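Local coordinates for protein esterase (Xanthomonas oryzae pv. oryzae, PDB 3H2G) that acts as an esterase that degrades the rice cell wall and supports virulence of the bacterial pathogen, built on an alpha/beta-hydrolase fold, at residues A[38-43]-A[113-118]; A[44-49]-A[66-71]. All coordinates share one frame; numbering follows the deposited sequence.

Contact 1 of 2, residues A[38-43]-A[113-118]; sequences EQAKCN and LASQGY
Gln116 reaches across to the start of loop 38-43, meeting Glu38 through a water and Gln39 directly. The water donates to Glu38 OE1 at 2.6 Å and accepts from Gln116 NE2. The carboxylate also has two cationic partners, Arg112 at OE1 and Arg389 at OE2, a pairing that probably favours its ionised form. Next along the loop, Gln39 O takes a second bond from the same amide, Gln116 NE2 standing 3.1 Å away; the oxygen of Gln39 lies in the plane of the Gln116 amide, whereas NE2 stands above the plane of the Gln39 carbonyl. Although CB of Gln116 points away from the loop, a bend at chi2 (-55°) swings its amide back. Ala40, small enough for close packing, sets its CB 3.8 Å from CB of Ser115, while Ser115 OG turns back to Thr111 O in the preceding turn of helix. Lys41 N donates to Ser115 O at 2.9 Å, and the Lys41 chain crosses Gln116 at about a right angle, with CG 3.6 Å from OE1. Cys42 N gives Ser115 O a weaker, more bent bond (129°). Its SG lies over the face of the Gln116-Gly117 peptide, 3.4 Å from Gly117 N. Gly117 has positive phi (102°), where a side chain would press on Gln116 O, so glycine suits this C-prime position of a Schellman motif. The chemistry implies that the loop meets the helix end through Ser115 O, firmly bonded by Lys41 N and weakly by Cys42 N, and the Gln116 amide, with the Cys42-Cys75 disulfide a further, covalent hold.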
loop_
_atom_site.group_PDB
_atom_site.type_symbol
_atom_site.label_atom_id
_atom_site.label_comp_id
_atom_site.label_asym_id
_atom_site.label_seq_id
_atom_site.Cartn_x
_atom_site.Cartn_y
_atom_site.Cartn_z
ATOM N N GLU A 38 -20.410 -14.930 -6.676
ATOM C CA GLU A 38 -19.602 -15.389 -5.551
ATOM C C GLU A 38 -20.370 -15.373 -4.237
ATOM O O GLU A 38 -21.088 -14.420 -3.938
ATOM C CB GLU A 38 -18.361 -14.506 -5.410
ATOM C CG GLU A 38 -17.049 -15.262 -5.441
ATOM C CD GLU A 38 -15.853 -14.336 -5.394
ATOM O OE1 GLU A 38 -15.620 -13.715 -4.335
ATOM O OE2 GLU A 38 -15.154 -14.220 -6.422
ATOM N N GLN A 39 -20.214 -16.432 -3.453
ATOM C CA GLN A 39 -20.883 -16.521 -2.162
ATOM C C GLN A 39 -19.849 -16.578 -1.047
ATOM O O GLN A 39 -18.839 -17.272 -1.159
ATOM C CB GLN A 39 -21.773 -17.763 -2.103
ATOM C CG GLN A 39 -22.957 -17.726 -3.057
ATOM C CD GLN A 39 -23.845 -18.948 -2.926
ATOM O OE1 GLN A 39 -24.346 -19.251 -1.843
ATOM N NE2 GLN A 39 -24.043 -19.656 -4.030
ATOM N N ALA A 40 -20.099 -15.836 0.026
ATOM C CA ALA A 40 -19.183 -15.822 1.158
ATOM C C ALA A 40 -19.273 -17.157 1.875
ATOM O O ALA A 40 -20.301 -17.832 1.817
ATOM C CB ALA A 40 -19.550 -14.690 2.119
ATOM N N LYS A 41 -18.194 -17.553 2.539
ATOM C CA LYS A 41 -18.219 -18.806 3.277
ATOM C C LYS A 41 -18.028 -18.548 4.764
ATOM O O LYS A 41 -18.278 -19.428 5.585
ATOM C CB LYS A 41 -17.129 -19.762 2.783
ATOM C CG LYS A 41 -15.712 -19.325 3.095
ATOM C CD LYS A 41 -14.790 -20.530 3.272
ATOM C CE LYS A 41 -14.812 -21.446 2.060
ATOM N NZ LYS A 41 -13.930 -22.633 2.255
ATOM N N CYS A 42 -17.613 -17.331 5.105
ATOM C CA CYS A 42 -17.341 -16.971 6.496
ATOM C C CYS A 42 -18.005 -15.692 6.987
ATOM O O CYS A 42 -18.272 -14.774 6.206
ATOM C CB CYS A 42 -15.830 -16.785 6.691
ATOM S SG CYS A 42 -14.802 -18.139 6.050
ATOM N N ASN A 43 -18.264 -15.640 8.293
ATOM C CA ASN A 43 -18.788 -14.427 8.910
ATOM C C ASN A 43 -17.455 -13.699 9.109
ATOM O O ASN A 43 -16.403 -14.344 9.131
ATOM C CB ASN A 43 -19.408 -14.697 10.292
ATOM C CG ASN A 43 -20.609 -15.628 10.241
ATOM O OD1 ASN A 43 -21.498 -15.480 9.403
ATOM N ND2 ASN A 43 -20.647 -16.584 11.166
ATOM N N LEU A 113 -11.732 -11.541 0.686
ATOM C CA LEU A 113 -10.693 -12.290 1.383
ATOM C C LEU A 113 -11.091 -12.879 2.735
ATOM O O LEU A 113 -11.079 -14.101 2.909
ATOM C CB LEU A 113 -9.456 -11.399 1.532
ATOM C CG LEU A 113 -8.820 -10.986 0.194
ATOM C CD1 LEU A 113 -7.740 -9.947 0.429
ATOM C CD2 LEU A 113 -8.241 -12.216 -0.505
ATOM N N ALA A 114 -11.439 -12.025 3.692
ATOM C CA ALA A 114 -11.825 -12.509 5.016
ATOM C C ALA A 114 -13.038 -13.433 4.935
ATOM O O ALA A 114 -13.143 -14.403 5.689
ATOM C CB ALA A 114 -12.129 -11.331 5.942
ATOM N N SER A 115 -13.950 -13.129 4.017
ATOM C CA SER A 115 -15.164 -13.923 3.853
ATOM C C SER A 115 -14.863 -15.307 3.299
ATOM O O SER A 115 -15.732 -16.182 3.292
ATOM C CB SER A 115 -16.134 -13.217 2.912
ATOM O OG SER A 115 -15.636 -13.234 1.585
ATOM N N GLN A 116 -13.636 -15.497 2.824
ATOM C CA GLN A 116 -13.224 -16.776 2.267
ATOM C C GLN A 116 -12.246 -17.525 3.171
ATOM O O GLN A 116 -11.650 -18.521 2.755
ATOM C CB GLN A 116 -12.603 -16.574 0.882
ATOM C CG GLN A 116 -13.583 -16.102 -0.183
ATOM C CD GLN A 116 -14.800 -17.007 -0.317
ATOM O OE1 GLN A 116 -14.709 -18.228 -0.160
ATOM N NE2 GLN A 116 -15.947 -16.411 -0.629
ATOM N N GLY A 117 -12.067 -17.039 4.395
ATOM C CA GLY A 117 -11.184 -17.722 5.329
ATOM C C GLY A 117 -9.802 -17.139 5.541
ATOM O O GLY A 117 -8.972 -17.748 6.213
ATOM N N TYR A 118 -9.538 -15.972 4.967
ATOM C CA TYR A 118 -8.238 -15.338 5.137
ATOM C C TYR A 118 -8.242 -14.377 6.320
ATOM O O TYR A 118 -9.108 -13.512 6.418
ATOM C CB TYR A 118 -7.842 -14.548 3.884
ATOM C CG TYR A 118 -7.501 -15.391 2.679
ATOM C CD1 TYR A 118 -8.499 -15.901 1.851
ATOM C CD2 TYR A 118 -6.172 -15.679 2.367
ATOM C CE1 TYR A 118 -8.183 -16.676 0.738
ATOM C CE2 TYR A 118 -5.843 -16.458 1.258
ATOM C CZ TYR A 118 -6.853 -16.951 0.450
ATOM O OH TYR A 118 -6.538 -17.721 -0.642
HETATM O O HOH W 1 -15.940 -13.861 -1.738
#

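Contact 2 of 2, residues A[44-49]-A[66-71]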
loop_
_atom_site.group_PDB
_atom_site.type_symbol
_atom_site.label_atom_id
_atom_site.label_comp_id
_atom_site.label_asym_id
_atom_site.label_seq_id
_atom_site.Cartn_x
_atom_site.Cartn_y
_atom_site.Cartn_z
ATOM N N VAL A 44 -17.475 -12.379 9.249
ATOM C CA VAL A 44 -16.225 -11.646 9.433
ATOM C C VAL A 44 -16.278 -10.691 10.616
ATOM O O VAL A 44 -17.178 -9.860 10.711
ATOM C CB VAL A 44 -15.859 -10.834 8.167
ATOM C CG1 VAL A 44 -14.565 -10.061 8.399
ATOM C CG2 VAL A 44 -15.711 -11.767 6.975
ATOM N N ARG A 45 -15.305 -10.817 11.511
ATOM C CA ARG A 45 -15.230 -9.951 12.681
ATOM C C ARG A 45 -14.184 -8.877 12.418
ATOM O O ARG A 45 -13.098 -9.171 11.912
ATOM C CB ARG A 45 -14.835 -10.759 13.919
ATOM C CG ARG A 45 -14.944 -9.982 15.223
ATOM C CD ARG A 45 -14.520 -10.835 16.407
ATOM N NE ARG A 45 -14.902 -10.228 17.678
ATOM C CZ ARG A 45 -14.473 -10.645 18.864
ATOM N NH1 ARG A 45 -13.640 -11.674 18.945
ATOM N NH2 ARG A 45 -14.879 -10.034 19.970
ATOM N N VAL A 46 -14.517 -7.634 12.753
ATOM C CA VAL A 46 -13.605 -6.517 12.557
ATOM C C VAL A 46 -13.013 -6.064 13.885
ATOM O O VAL A 46 -13.740 -5.746 14.827
ATOM C CB VAL A 46 -14.319 -5.313 11.908
ATOM C CG1 VAL A 46 -13.323 -4.180 11.670
ATOM C CG2 VAL A 46 -14.965 -5.739 10.602
ATOM N N ALA A 47 -11.688 -6.044 13.954
ATOM C CA ALA A 47 -10.994 -5.621 15.160
ATOM C C ALA A 47 -9.960 -4.559 14.817
ATOM O O ALA A 47 -9.522 -4.447 13.671
ATOM C CB ALA A 47 -10.315 -6.816 15.828
ATOM N N GLU A 48 -9.593 -3.767 15.817
ATOM C CA GLU A 48 -8.596 -2.724 15.647
ATOM C C GLU A 48 -7.592 -2.914 16.770
ATOM O O GLU A 48 -7.887 -3.576 17.769
ATOM C CB GLU A 48 -9.242 -1.338 15.740
ATOM C CG GLU A 48 -9.885 -1.038 17.086
ATOM C CD GLU A 48 -10.660 0.263 17.085
ATOM O OE1 GLU A 48 -11.212 0.623 18.145
ATOM O OE2 GLU A 48 -10.722 0.926 16.027
ATOM N N PHE A 49 -6.404 -2.347 16.611
ATOM C CA PHE A 49 -5.390 -2.490 17.640
ATOM C C PHE A 49 -4.254 -1.492 17.456
ATOM O O PHE A 49 -4.094 -0.907 16.384
ATOM C CB PHE A 49 -4.851 -3.932 17.635
ATOM C CG PHE A 49 -4.144 -4.323 16.360
ATOM C CD1 PHE A 49 -2.770 -4.138 16.224
ATOM C CD2 PHE A 49 -4.856 -4.859 15.288
ATOM C CE1 PHE A 49 -2.112 -4.484 15.034
ATOM C CE2 PHE A 49 -4.209 -5.208 14.092
ATOM C CZ PHE A 49 -2.838 -5.019 13.968
ATOM N N VAL A 66 -5.654 -2.847 11.461
ATOM C CA VAL A 66 -6.957 -3.478 11.340
ATOM C C VAL A 66 -6.740 -4.986 11.287
ATOM O O VAL A 66 -5.742 -5.461 10.749
ATOM C CB VAL A 66 -7.703 -3.004 10.055
ATOM C CG1 VAL A 66 -6.865 -3.298 8.813
ATOM C CG2 VAL A 66 -9.055 -3.688 9.955
ATOM N N LEU A 67 -7.669 -5.730 11.875
ATOM C CA LEU A 67 -7.590 -7.186 11.891
ATOM C C LEU A 67 -8.963 -7.743 11.553
ATOM O O LEU A 67 -9.939 -7.449 12.240
ATOM C CB LEU A 67 -7.155 -7.682 13.277
ATOM C CG LEU A 67 -7.293 -9.183 13.575
ATOM C CD1 LEU A 67 -6.415 -9.986 12.626
ATOM C CD2 LEU A 67 -6.895 -9.452 15.025
ATOM N N LEU A 68 -9.033 -8.530 10.484
ATOM C CA LEU A 68 -10.289 -9.147 10.060
ATOM C C LEU A 68 -10.177 -10.636 10.355
ATOM O O LEU A 68 -9.252 -11.302 9.886
ATOM C CB LEU A 68 -10.521 -8.907 8.564
ATOM C CG LEU A 68 -10.522 -7.435 8.134
ATOM C CD1 LEU A 68 -10.766 -7.331 6.630
ATOM C CD2 LEU A 68 -11.600 -6.676 8.900
ATOM N N ILE A 69 -11.115 -11.152 11.143
ATOM C CA ILE A 69 -11.099 -12.561 11.528
ATOM C C ILE A 69 -12.298 -13.323 10.984
ATOM O O ILE A 69 -13.446 -12.949 11.235
ATOM C CB ILE A 69 -11.096 -12.704 13.069
ATOM C CG1 ILE A 69 -9.958 -11.875 13.667
ATOM C CG2 ILE A 69 -10.954 -14.172 13.459
ATOM C CD1 ILE A 69 -9.921 -11.892 15.189
ATOM N N PRO A 70 -12.048 -14.406 10.229
ATOM C CA PRO A 70 -13.136 -15.209 9.666
ATOM C C PRO A 70 -13.635 -16.217 10.698
ATOM O O PRO A 70 -12.929 -16.541 11.654
ATOM C CB PRO A 70 -12.472 -15.893 8.479
ATOM C CG PRO A 70 -11.101 -16.170 9.014
ATOM C CD PRO A 70 -10.742 -14.867 9.718
ATOM N N GLY A 71 -14.853 -16.705 10.494
ATOM C CA GLY A 71 -15.428 -17.687 11.398
ATOM C C GLY A 71 -16.754 -18.156 10.836
ATOM O O GLY A 71 -17.302 -17.516 9.939
#
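Strands 44-49 and 66-71 run antiparallel, their axes 4.6 Å apart at closest approach and their directions 157° apart, with Arg45-Ile69 and Ala47-Leu67 as hydrogen-bonded pairs. In the first pair, Arg45 N donates to Ile69 O at 2.8 Å and Ile69 N returns a bond to Arg45 O; in the second, Ala47 N donates to Leu67 O at 2.8 Å and Leu67 N returns a bond to Ala47 O. Between them lies the non-hydrogen-bonded pair Val46-Leu68, whose side chains sit side by side and point the same way, CD2 of Leu68 lying 3.9 Å from Val46 CG2. Leu68 and Val44 press on helix 108-114, where branched apolar chains suit a buried sheet-helix interface. The two strands form a beta hairpin at the antiparallel end of the alpha/beta-hydrolase sheet, between strand 7-16 and strand 119-123. Helix 141-162 packs on the other face, against Leu67 and Ile69. Here the small Ala47 sets its CB 4.2 Å from Leu67 CB. Arg45 keeps CB near Ile69 but runs away from the partner strand as an extended chain, to a cation-pi contact with Phe12. Phe49 holds CG between its backbone N and carbonyl carbon (chi1 64°), a setting that brings the ring over to the partner strand. There it crosses Leu67 at about a right angle, with CE2 3.9 Å from Leu67 CB, while Val66 O approaches the ring edge, 3.7 Å from CE2.

How the contacts relate
After helix 18-26 the chain enters loop 38-43, passes directly into 44-49, turns back through the hairpin to 66-71, and only later, beyond strand 79-85, reaches 113-118. Contact 2 closes the short hairpin loop and is nested inside the much longer loop closed by contact 1, so the two do not cross. They meet where loop becomes strand: Asn43 N lies 2.7 Å from Gly71 O, a probable hydrogen bond that carries the hairpin pairing into segment 38-43. On the helix side, Ala114 CB packs 3.7 Å from Val44 CG1. Contact 2 thus joins neighbouring sheet strands, whereas contact 1 ties the approach to the first of them to the end of helix 108-114.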